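Local structure of dermonecrotic toxin (Pasteurella multocida, 2EBF) at residues Leu389-Phe392 with Ile393-Leu397; Leu446-Ser449 with Ala450-Asn454; Ile484-Ala487 with Ile488-Asp492. The protein acts as a dermonecrotic, osteolytic and strongly mitogenic toxin that induces bone resorption and is associated with severe atrophic rhinitis in pigs, this chain being its C-terminal region. All coordinates share one frame; numbering follows the deposited sequence.

Contact 1: residues Leu389-Phe392 with Ile393-Leu397; sequences LTTF and IDNGL
The D394 carboxylate lies with one face against the carbonyl oxygen of T390. D394 CG is 3.1 Å from T390 O, and both carboxylate oxygens are about equally far from it. The T390 methyl CG2 sits beside the same group, 3.7 Å from D394 OD2. The next residue, N395, lies alongside T391, one turn before it, and points the same way. Its OD1 comes to 2.9 Å from T391 O, but both atoms are acceptors and no bond forms. The amide is held from its other end, where ND2 bonds to N368 OD1 on helix 359-370. The ring of F392 leaves the contact and meets the ring of F385 at a steep angle. The F392 side chain also touches V499 of strand 498-502. F392 CB stays close, 4.1 Å from L397 CD2.

L389 and I393 pack through L389 CG and I393 CD1, 3.7 Å apart. CG of L389 stands anti to the backbone N (chi1 -180°), which carries the branch along the helix toward I393.

The helix ends in a Schellman motif, and the chain turns off toward strand 399-402. L397 N bonds to F392 O (3.1 Å) and G396 N to I393 O (3.0 Å). G396, with positive phi, is the C-prime residue of the motif. Two carbonyl oxygens near the helix end are thus satisfied by backbone N-H groups, while L389, F392 and L397 keep the apolar side buried.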
ATOM      1  N   LEU A 389     -25.522  19.769 -22.597  1.00 27.49           N
ATOM      2  CA  LEU A 389     -24.107  19.741 -22.965  1.00 27.97           C
ATOM      3  C   LEU A 389     -23.566  21.081 -23.476  1.00 27.80           C
ATOM      4  O   LEU A 389     -22.476  21.514 -23.082  1.00 28.27           O
ATOM      5  CB  LEU A 389     -23.843  18.625 -23.976  1.00 27.95           C
ATOM      6  CG  LEU A 389     -22.405  18.448 -24.468  1.00 28.23           C
ATOM      7  CD1 LEU A 389     -21.457  18.140 -23.308  1.00 27.74           C
ATOM      8  CD2 LEU A 389     -22.341  17.362 -25.526  1.00 28.72           C
ATOM      9  N   THR A 390     -24.336  21.741 -24.331  1.00 27.56           N
ATOM     10  CA  THR A 390     -23.944  23.021 -24.912  1.00 27.02           C
ATOM     11  C   THR A 390     -23.568  24.021 -23.829  1.00 26.74           C
ATOM     12  O   THR A 390     -22.625  24.798 -23.989  1.00 26.35           O
ATOM     13  CB  THR A 390     -25.087  23.599 -25.770  1.00 26.95           C
ATOM     14  OG1 THR A 390     -25.296  22.743 -26.895  1.00 27.72           O
ATOM     15  CG2 THR A 390     -24.770  25.025 -26.274  1.00 26.62           C
ATOM     16  N   THR A 391     -24.316  23.986 -22.728  1.00 25.84           N
ATOM     17  CA  THR A 391     -24.150  24.939 -21.647  1.00 25.67           C
ATOM     18  C   THR A 391     -22.867  24.641 -20.878  1.00 25.58           C
ATOM     19  O   THR A 391     -22.154  25.563 -20.476  1.00 25.98           O
ATOM     20  CB  THR A 391     -25.399  24.937 -20.726  1.00 25.61           C
ATOM     21  OG1 THR A 391     -26.571  25.130 -21.537  1.00 25.47           O
ATOM     22  CG2 THR A 391     -25.318  26.049 -19.681  1.00 25.29           C
ATOM     23  N   PHE A 392     -22.568  23.363 -20.680  1.00 25.13           N
ATOM     24  CA  PHE A 392     -21.306  22.971 -20.056  1.00 26.53           C
ATOM     25  C   PHE A 392     -20.122  23.428 -20.914  1.00 26.69           C
ATOM     26  O   PHE A 392     -19.157  23.983 -20.392  1.00 27.21           O
ATOM     27  CB  PHE A 392     -21.235  21.454 -19.824  1.00 25.86           C
ATOM     28  CG  PHE A 392     -22.001  20.981 -18.611  1.00 27.40           C
ATOM     29  CD1 PHE A 392     -21.378  20.909 -17.359  1.00 26.81           C
ATOM     30  CD2 PHE A 392     -23.335  20.582 -18.722  1.00 28.09           C
ATOM     31  CE1 PHE A 392     -22.079  20.467 -16.222  1.00 29.41           C
ATOM     32  CE2 PHE A 392     -24.045  20.133 -17.595  1.00 27.39           C
ATOM     33  CZ  PHE A 392     -23.415  20.074 -16.349  1.00 28.44           C
ATOM     34  N   ILE A 393     -20.217  23.189 -22.220  1.00 27.44           N
ATOM     35  CA  ILE A 393     -19.157  23.527 -23.179  1.00 28.54           C
ATOM     36  C   ILE A 393     -18.916  25.039 -23.214  1.00 29.14           C
ATOM     37  O   ILE A 393     -17.769  25.500 -23.197  1.00 29.40           O
ATOM     38  CB  ILE A 393     -19.497  22.979 -24.590  1.00 28.18           C
ATOM     39  CG1 ILE A 393     -19.515  21.442 -24.572  1.00 29.01           C
ATOM     40  CG2 ILE A 393     -18.518  23.487 -25.654  1.00 28.83           C
ATOM     41  CD1 ILE A 393     -19.942  20.812 -25.894  1.00 28.37           C
ATOM     42  N   ASP A 394     -20.004  25.801 -23.251  1.00 29.70           N
ATOM     43  CA  ASP A 394     -19.936  27.259 -23.249  1.00 30.60           C
ATOM     44  C   ASP A 394     -19.269  27.847 -22.009  1.00 30.75           C
ATOM     45  O   ASP A 394     -18.732  28.958 -22.057  1.00 31.00           O
ATOM     46  CB  ASP A 394     -21.336  27.847 -23.400  1.00 30.50           C
ATOM     47  CG  ASP A 394     -21.882  27.699 -24.805  1.00 32.06           C
ATOM     48  OD1 ASP A 394     -21.139  27.257 -25.712  1.00 32.45           O
ATOM     49  OD2 ASP A 394     -23.064  28.051 -25.004  1.00 33.06           O
ATOM     50  N   ASN A 395     -19.317  27.113 -20.901  1.00 30.73           N
ATOM     51  CA  ASN A 395     -18.668  27.545 -19.668  1.00 30.75           C
ATOM     52  C   ASN A 395     -17.299  26.898 -19.460  1.00 30.90           C
ATOM     53  O   ASN A 395     -16.755  26.911 -18.355  1.00 31.14           O
ATOM     54  CB  ASN A 395     -19.597  27.320 -18.471  1.00 30.60           C
ATOM     55  CG  ASN A 395     -20.761  28.290 -18.467  1.00 31.21           C
ATOM     56  OD1 ASN A 395     -21.854  27.981 -18.960  1.00 31.97           O
ATOM     57  ND2 ASN A 395     -20.519  29.490 -17.965  1.00 29.57           N
ATOM     58  N   GLY A 396     -16.754  26.328 -20.532  1.00 30.92           N
ATOM     59  CA  GLY A 396     -15.373  25.858 -20.532  1.00 30.65           C
ATOM     60  C   GLY A 396     -15.074  24.397 -20.229  1.00 30.26           C
ATOM     61  O   GLY A 396     -13.906  24.046 -20.050  1.00 30.19           O
ATOM     62  N   LEU A 397     -16.090  23.530 -20.205  1.00 29.90           N
ATOM     63  CA  LEU A 397     -15.857  22.080 -20.039  1.00 29.77           C
ATOM     64  C   LEU A 397     -14.731  21.600 -20.957  1.00 30.15           C
ATOM     65  O   LEU A 397     -14.767  21.843 -22.162  1.00 29.97           O
ATOM     66  CB  LEU A 397     -17.134  21.274 -20.345  1.00 29.60           C
ATOM     67  CG  LEU A 397     -17.042  19.746 -20.266  1.00 29.16           C
ATOM     68  CD1 LEU A 397     -17.035  19.271 -18.807  1.00 29.67           C
ATOM     69  CD2 LEU A 397     -18.173  19.091 -21.057  1.00 29.47           C
TER

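Contact 2: residues Leu446-Ser449 with Ala450-Asn454; sequences LLQS and AKDNN
The backbone runs through the last turns of helix 442-452, with A450 N on L446 O, K451 N on L447 O and D452 N on Q448 O. Two carbonyls take a side-chain donor as well. L446 O accepts S449 OG at 2.7 Å, from the same face of its plane as A450 N. The hydroxyl gets there because chi1 of 77° sets OG between the backbone N and the carbonyl carbon. N453 grips S449 O twice, through N453 ND2 at 2.7 Å and N453 N at 2.9 Å. The side chain of N453 curls back along the helix, and S449 O lies close to its amide plane.

D452 folds its carboxylate over the end of the Q448 carbonyl, with D452 CG 3.2 Å from Q448 O. The Q448 and K451 chains run side by side, and both touch F417 of helix 407-418.

N453 leaves helical angles, and N454 has positive phi. N454 N bonds to K451 O at 3.2 Å, as part of a Schellman motif. A450 and the leucines face F457 of strand 456-461. Side-chain donors thus share the L446 and S449 carbonyls with backbone N-H groups, which probably helps hold the S449 hydroxyl and the N453 amide in place.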
ATOM      1  N   LEU A 446     -22.591   9.096 -24.486  1.00 30.84           N
ATOM      2  CA  LEU A 446     -21.663   9.989 -23.786  1.00 30.65           C
ATOM      3  C   LEU A 446     -20.325  10.031 -24.516  1.00 30.79           C
ATOM      4  O   LEU A 446     -19.788  11.104 -24.774  1.00 30.51           O
ATOM      5  CB  LEU A 446     -21.443   9.495 -22.357  1.00 30.62           C
ATOM      6  CG  LEU A 446     -21.257  10.443 -21.169  1.00 31.12           C
ATOM      7  CD1 LEU A 446     -20.281   9.816 -20.204  1.00 29.94           C
ATOM      8  CD2 LEU A 446     -20.841  11.874 -21.525  1.00 31.15           C
ATOM      9  N   LEU A 447     -19.799   8.851 -24.845  1.00 30.94           N
ATOM     10  CA  LEU A 447     -18.558   8.734 -25.596  1.00 31.48           C
ATOM     11  C   LEU A 447     -18.695   9.386 -26.967  1.00 31.62           C
ATOM     12  O   LEU A 447     -17.796  10.094 -27.418  1.00 31.00           O
ATOM     13  CB  LEU A 447     -18.215   7.264 -25.814  1.00 31.96           C
ATOM     14  CG  LEU A 447     -16.760   6.790 -25.764  1.00 33.58           C
ATOM     15  CD1 LEU A 447     -16.616   5.535 -26.609  1.00 34.35           C
ATOM     16  CD2 LEU A 447     -15.740   7.843 -26.187  1.00 34.69           C
ATOM     17  N   GLN A 448     -19.814   9.103 -27.628  1.00 32.00           N
ATOM     18  CA  GLN A 448     -20.097   9.656 -28.944  1.00 33.26           C
ATOM     19  C   GLN A 448     -20.075  11.185 -28.881  1.00 33.65           C
ATOM     20  O   GLN A 448     -19.495  11.843 -29.754  1.00 34.21           O
ATOM     21  CB  GLN A 448     -21.444   9.127 -29.458  1.00 32.96           C
ATOM     22  CG  GLN A 448     -21.735   9.407 -30.935  1.00 34.61           C
ATOM     23  CD  GLN A 448     -20.607   8.966 -31.845  1.00 34.39           C
ATOM     24  OE1 GLN A 448     -19.919   9.798 -32.433  1.00 35.45           O
ATOM     25  NE2 GLN A 448     -20.392   7.657 -31.942  1.00 34.07           N
ATOM     26  N   SER A 449     -20.682  11.748 -27.837  1.00 34.22           N
ATOM     27  CA  SER A 449     -20.746  13.206 -27.690  1.00 34.69           C
ATOM     28  C   SER A 449     -19.368  13.854 -27.515  1.00 34.65           C
ATOM     29  O   SER A 449     -19.132  14.953 -28.018  1.00 34.32           O
ATOM     30  CB  SER A 449     -21.681  13.612 -26.548  1.00 34.70           C
ATOM     31  OG  SER A 449     -21.068  13.425 -25.278  1.00 36.62           O
ATOM     32  N   ALA A 450     -18.466  13.167 -26.814  1.00 34.38           N
ATOM     33  CA  ALA A 450     -17.100  13.657 -26.608  1.00 34.87           C
ATOM     34  C   ALA A 450     -16.346  13.771 -27.935  1.00 35.28           C
ATOM     35  O   ALA A 450     -15.601  14.731 -28.162  1.00 35.62           O
ATOM     36  CB  ALA A 450     -16.342  12.744 -25.633  1.00 34.18           C
ATOM     37  N   LYS A 451     -16.548  12.787 -28.805  1.00 35.83           N
ATOM     38  CA  LYS A 451     -15.943  12.792 -30.129  1.00 36.24           C
ATOM     39  C   LYS A 451     -16.525  13.922 -30.976  1.00 36.31           C
ATOM     40  O   LYS A 451     -15.778  14.746 -31.504  1.00 36.40           O
ATOM     41  CB  LYS A 451     -16.138  11.442 -30.822  1.00 35.88           C
ATOM     42  CG  LYS A 451     -15.475  11.354 -32.199  1.00 36.48           C
ATOM     43  CD  LYS A 451     -15.593   9.959 -32.812  1.00 36.66           C
ATOM     44  CE  LYS A 451     -16.826   9.824 -33.685  1.00 38.28           C
ATOM     45  NZ  LYS A 451     -16.573  10.111 -35.132  1.00 38.73           N
ATOM     46  N   ASP A 452     -17.855  13.958 -31.070  1.00 36.74           N
ATOM     47  CA  ASP A 452     -18.586  14.939 -31.882  1.00 37.34           C
ATOM     48  C   ASP A 452     -18.298  16.370 -31.457  1.00 37.47           C
ATOM     49  O   ASP A 452     -18.322  17.284 -32.281  1.00 37.65           O
ATOM     50  CB  ASP A 452     -20.100  14.694 -31.793  1.00 37.48           C
ATOM     51  CG  ASP A 452     -20.534  13.378 -32.423  1.00 38.39           C
ATOM     52  OD1 ASP A 452     -19.812  12.840 -33.289  1.00 38.87           O
ATOM     53  OD2 ASP A 452     -21.623  12.886 -32.055  1.00 39.59           O
ATOM     54  N   ASN A 453     -18.033  16.562 -30.167  1.00 37.66           N
ATOM     55  CA  ASN A 453     -17.853  17.902 -29.623  1.00 37.72           C
ATOM     56  C   ASN A 453     -16.408  18.258 -29.290  1.00 37.51           C
ATOM     57  O   ASN A 453     -16.144  19.316 -28.722  1.00 37.57           O
ATOM     58  CB  ASN A 453     -18.778  18.111 -28.421  1.00 37.87           C
ATOM     59  CG  ASN A 453     -20.242  18.070 -28.808  1.00 38.59           C
ATOM     60  OD1 ASN A 453     -20.800  19.064 -29.276  1.00 39.74           O
ATOM     61  ND2 ASN A 453     -20.870  16.916 -28.628  1.00 38.34           N
ATOM     62  N   ASN A 454     -15.482  17.380 -29.675  1.00 37.35           N
ATOM     63  CA  ASN A 454     -14.051  17.536 -29.383  1.00 37.34           C
ATOM     64  C   ASN A 454     -13.741  17.826 -27.908  1.00 36.92           C
ATOM     65  O   ASN A 454     -12.964  18.728 -27.578  1.00 36.96           O
ATOM     66  CB  ASN A 454     -13.409  18.577 -30.309  1.00 38.24           C
ATOM     67  CG  ASN A 454     -13.591  18.238 -31.775  1.00 39.45           C
ATOM     68  OD1 ASN A 454     -14.230  18.985 -32.523  1.00 43.34           O
ATOM     69  ND2 ASN A 454     -13.038  17.104 -32.198  1.00 41.07           N
TER

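Contact 3: residues Ile484-Ala487 with Ile488-Asp492; sequences IAEA and IEKLD
E486 OE2 is gripped by the ammonium of K490 and by a water. K490 NZ stands 3.3 Å away, in a salt bridge, and meets the oxygen from above the carboxylate plane, 38° out of it. Water 1 donates to E486 OE2 at 2.7 Å and accepts a weak bond from K490 NZ, so it closes a small triangle. E486 CG stands anti to the backbone N (chi1 -176°), and the bend at chi2 brings the carboxylate back toward the later turn. The lysine chain crosses it obliquely, with K490 CG 3.6 Å from E486 OE2. K490 also touches R458 of strand 456-461.

On the buried side A487 CB packs on L491 CD1 at 4.0 Å. I484 CG2 and I488 CG1 are looser, at 4.3 Å. Helix 520-524 covers this side: I484 and A487 touch L520, and I484 and I488 touch Y523.

The backbone stays helical through K490 N on E486 O. A487 O then accepts L491 N at 2.8 Å and a weak bond from K490 N. This is an i to i+4 acid-lysine pair on the last turn of an amphipathic helix. Helix 473-490 joins parallel strands 456-461 and 498-502 in a beta-alpha-beta connection.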
ATOM      1  N   ILE A 484      -9.589   6.674  -7.261  1.00 27.38           N
ATOM      2  CA  ILE A 484      -9.306   7.987  -6.694  1.00 28.18           C
ATOM      3  C   ILE A 484      -7.876   8.451  -7.012  1.00 28.64           C
ATOM      4  O   ILE A 484      -7.663   9.603  -7.413  1.00 29.33           O
ATOM      5  CB  ILE A 484      -9.634   7.995  -5.181  1.00 28.07           C
ATOM      6  CG1 ILE A 484     -11.156   8.158  -5.029  1.00 28.49           C
ATOM      7  CG2 ILE A 484      -8.864   9.091  -4.453  1.00 29.02           C
ATOM      8  CD1 ILE A 484     -11.678   7.991  -3.633  1.00 31.09           C
ATOM      9  N   ALA A 485      -6.914   7.546  -6.870  1.00 29.01           N
ATOM     10  CA  ALA A 485      -5.525   7.835  -7.207  1.00 29.56           C
ATOM     11  C   ALA A 485      -5.396   8.302  -8.656  1.00 29.65           C
ATOM     12  O   ALA A 485      -4.721   9.304  -8.934  1.00 29.38           O
ATOM     13  CB  ALA A 485      -4.635   6.603  -6.945  1.00 30.17           C
ATOM     14  N   GLU A 486      -6.056   7.605  -9.583  1.00 29.36           N
ATOM     15  CA  GLU A 486      -6.012   8.024 -10.992  1.00 29.40           C
ATOM     16  C   GLU A 486      -6.664   9.395 -11.197  1.00 29.90           C
ATOM     17  O   GLU A 486      -6.125  10.245 -11.917  1.00 29.25           O
ATOM     18  CB  GLU A 486      -6.653   6.975 -11.910  1.00 29.66           C
ATOM     19  CG  GLU A 486      -6.555   7.280 -13.423  1.00 30.03           C
ATOM     20  CD  GLU A 486      -5.146   7.139 -13.996  1.00 31.35           C
ATOM     21  OE1 GLU A 486      -4.183   6.912 -13.225  1.00 31.85           O
ATOM     22  OE2 GLU A 486      -4.991   7.271 -15.231  1.00 32.34           O
ATOM     23  N   ALA A 487      -7.821   9.610 -10.564  1.00 29.66           N
ATOM     24  CA  ALA A 487      -8.524  10.893 -10.686  1.00 30.97           C
ATOM     25  C   ALA A 487      -7.719  12.079 -10.140  1.00 31.66           C
ATOM     26  O   ALA A 487      -7.739  13.168 -10.721  1.00 31.89           O
ATOM     27  CB  ALA A 487      -9.894  10.827 -10.028  1.00 30.54           C
ATOM     28  N   ILE A 488      -7.009  11.871  -9.035  1.00 32.88           N
ATOM     29  CA  ILE A 488      -6.148  12.921  -8.485  1.00 33.74           C
ATOM     30  C   ILE A 488      -5.041  13.284  -9.471  1.00 34.40           C
ATOM     31  O   ILE A 488      -4.768  14.462  -9.708  1.00 34.28           O
ATOM     32  CB  ILE A 488      -5.521  12.511  -7.135  1.00 33.92           C
ATOM     33  CG1 ILE A 488      -6.597  12.370  -6.042  1.00 34.01           C
ATOM     34  CG2 ILE A 488      -4.459  13.523  -6.702  1.00 34.35           C
ATOM     35  CD1 ILE A 488      -7.344  13.643  -5.741  1.00 37.80           C
ATOM     36  N   GLU A 489      -4.417  12.270 -10.051  1.00 35.15           N
ATOM     37  CA  GLU A 489      -3.320  12.489 -10.980  1.00 36.91           C
ATOM     38  C   GLU A 489      -3.792  13.198 -12.242  1.00 37.12           C
ATOM     39  O   GLU A 489      -3.103  14.071 -12.760  1.00 37.25           O
ATOM     40  CB  GLU A 489      -2.640  11.154 -11.316  1.00 37.03           C
ATOM     41  CG  GLU A 489      -1.404  11.226 -12.221  1.00 40.70           C
ATOM     42  CD  GLU A 489      -0.284  12.112 -11.684  1.00 45.09           C
ATOM     43  OE1 GLU A 489       0.396  12.748 -12.521  1.00 47.64           O
ATOM     44  OE2 GLU A 489      -0.072  12.176 -10.448  1.00 46.64           O
ATOM     45  N   LYS A 490      -4.983  12.844 -12.715  1.00 37.64           N
ATOM     46  CA  LYS A 490      -5.393  13.215 -14.068  1.00 38.06           C
ATOM     47  C   LYS A 490      -6.418  14.339 -14.157  1.00 38.69           C
ATOM     48  O   LYS A 490      -6.543  14.974 -15.205  1.00 38.26           O
ATOM     49  CB  LYS A 490      -5.898  11.977 -14.817  1.00 37.74           C
ATOM     50  CG  LYS A 490      -4.864  10.866 -14.936  1.00 38.10           C
ATOM     51  CD  LYS A 490      -3.666  11.328 -15.759  1.00 38.69           C
ATOM     52  CE  LYS A 490      -2.523  10.326 -15.733  1.00 39.70           C
ATOM     53  NZ  LYS A 490      -2.769   9.188 -16.634  1.00 40.59           N
ATOM     54  N   LEU A 491      -7.141  14.591 -13.070  1.00 39.77           N
ATOM     55  CA  LEU A 491      -8.280  15.509 -13.124  1.00 41.34           C
ATOM     56  C   LEU A 491      -8.122  16.852 -12.422  1.00 43.22           C
ATOM     57  O   LEU A 491      -8.527  17.875 -12.982  1.00 44.33           O
ATOM     58  CB  LEU A 491      -9.572  14.822 -12.669  1.00 40.68           C
ATOM     59  CG  LEU A 491     -10.086  13.685 -13.555  1.00 39.46           C
ATOM     60  CD1 LEU A 491     -11.345  13.099 -12.943  1.00 37.81           C
ATOM     61  CD2 LEU A 491     -10.321  14.131 -15.007  1.00 36.66           C
ATOM     62  N   ASP A 492      -7.572  16.885 -11.213  1.00 45.24           N
ATOM     63  CA  ASP A 492      -7.410  18.203 -10.581  1.00 47.31           C
ATOM     64  C   ASP A 492      -6.093  18.853 -10.990  1.00 48.01           C
ATOM     65  O   ASP A 492      -5.081  18.802 -10.279  1.00 48.52           O
ATOM     66  CB  ASP A 492      -7.754  18.256  -9.068  1.00 47.71           C
ATOM     67  CG  ASP A 492      -6.785  17.478  -8.176  1.00 49.50           C
ATOM     68  OD1 ASP A 492      -6.900  17.639  -6.933  1.00 50.78           O
ATOM     69  OD2 ASP A 492      -5.932  16.716  -8.682  1.00 50.62           O
TER
HETATM   70  O   HOH W   1      -3.363   6.198 -17.127  1.00 45.46           O

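All three contacts are local and lie in the C2 domain. None closes a long loop, and they follow in series without nesting or crossing. Contact 1 ends helix 389-394, just before strand 399-402. Contact 2 ends helix 442-452, just before strand 456-461. Contact 3 ends helix 473-490, ahead of strand 498-502. Each helix end thus feeds a strand of the same parallel part of the mixed sheet. Contacts 1 and 2 touch: L389 CD2 reaches N453 ND2 at 3.5 Å, and I393 CD1 packs on N453 CB. Contact 3 stands apart, its nearest atoms about 9 Å from contact 1 and about 12 Å from contact 2.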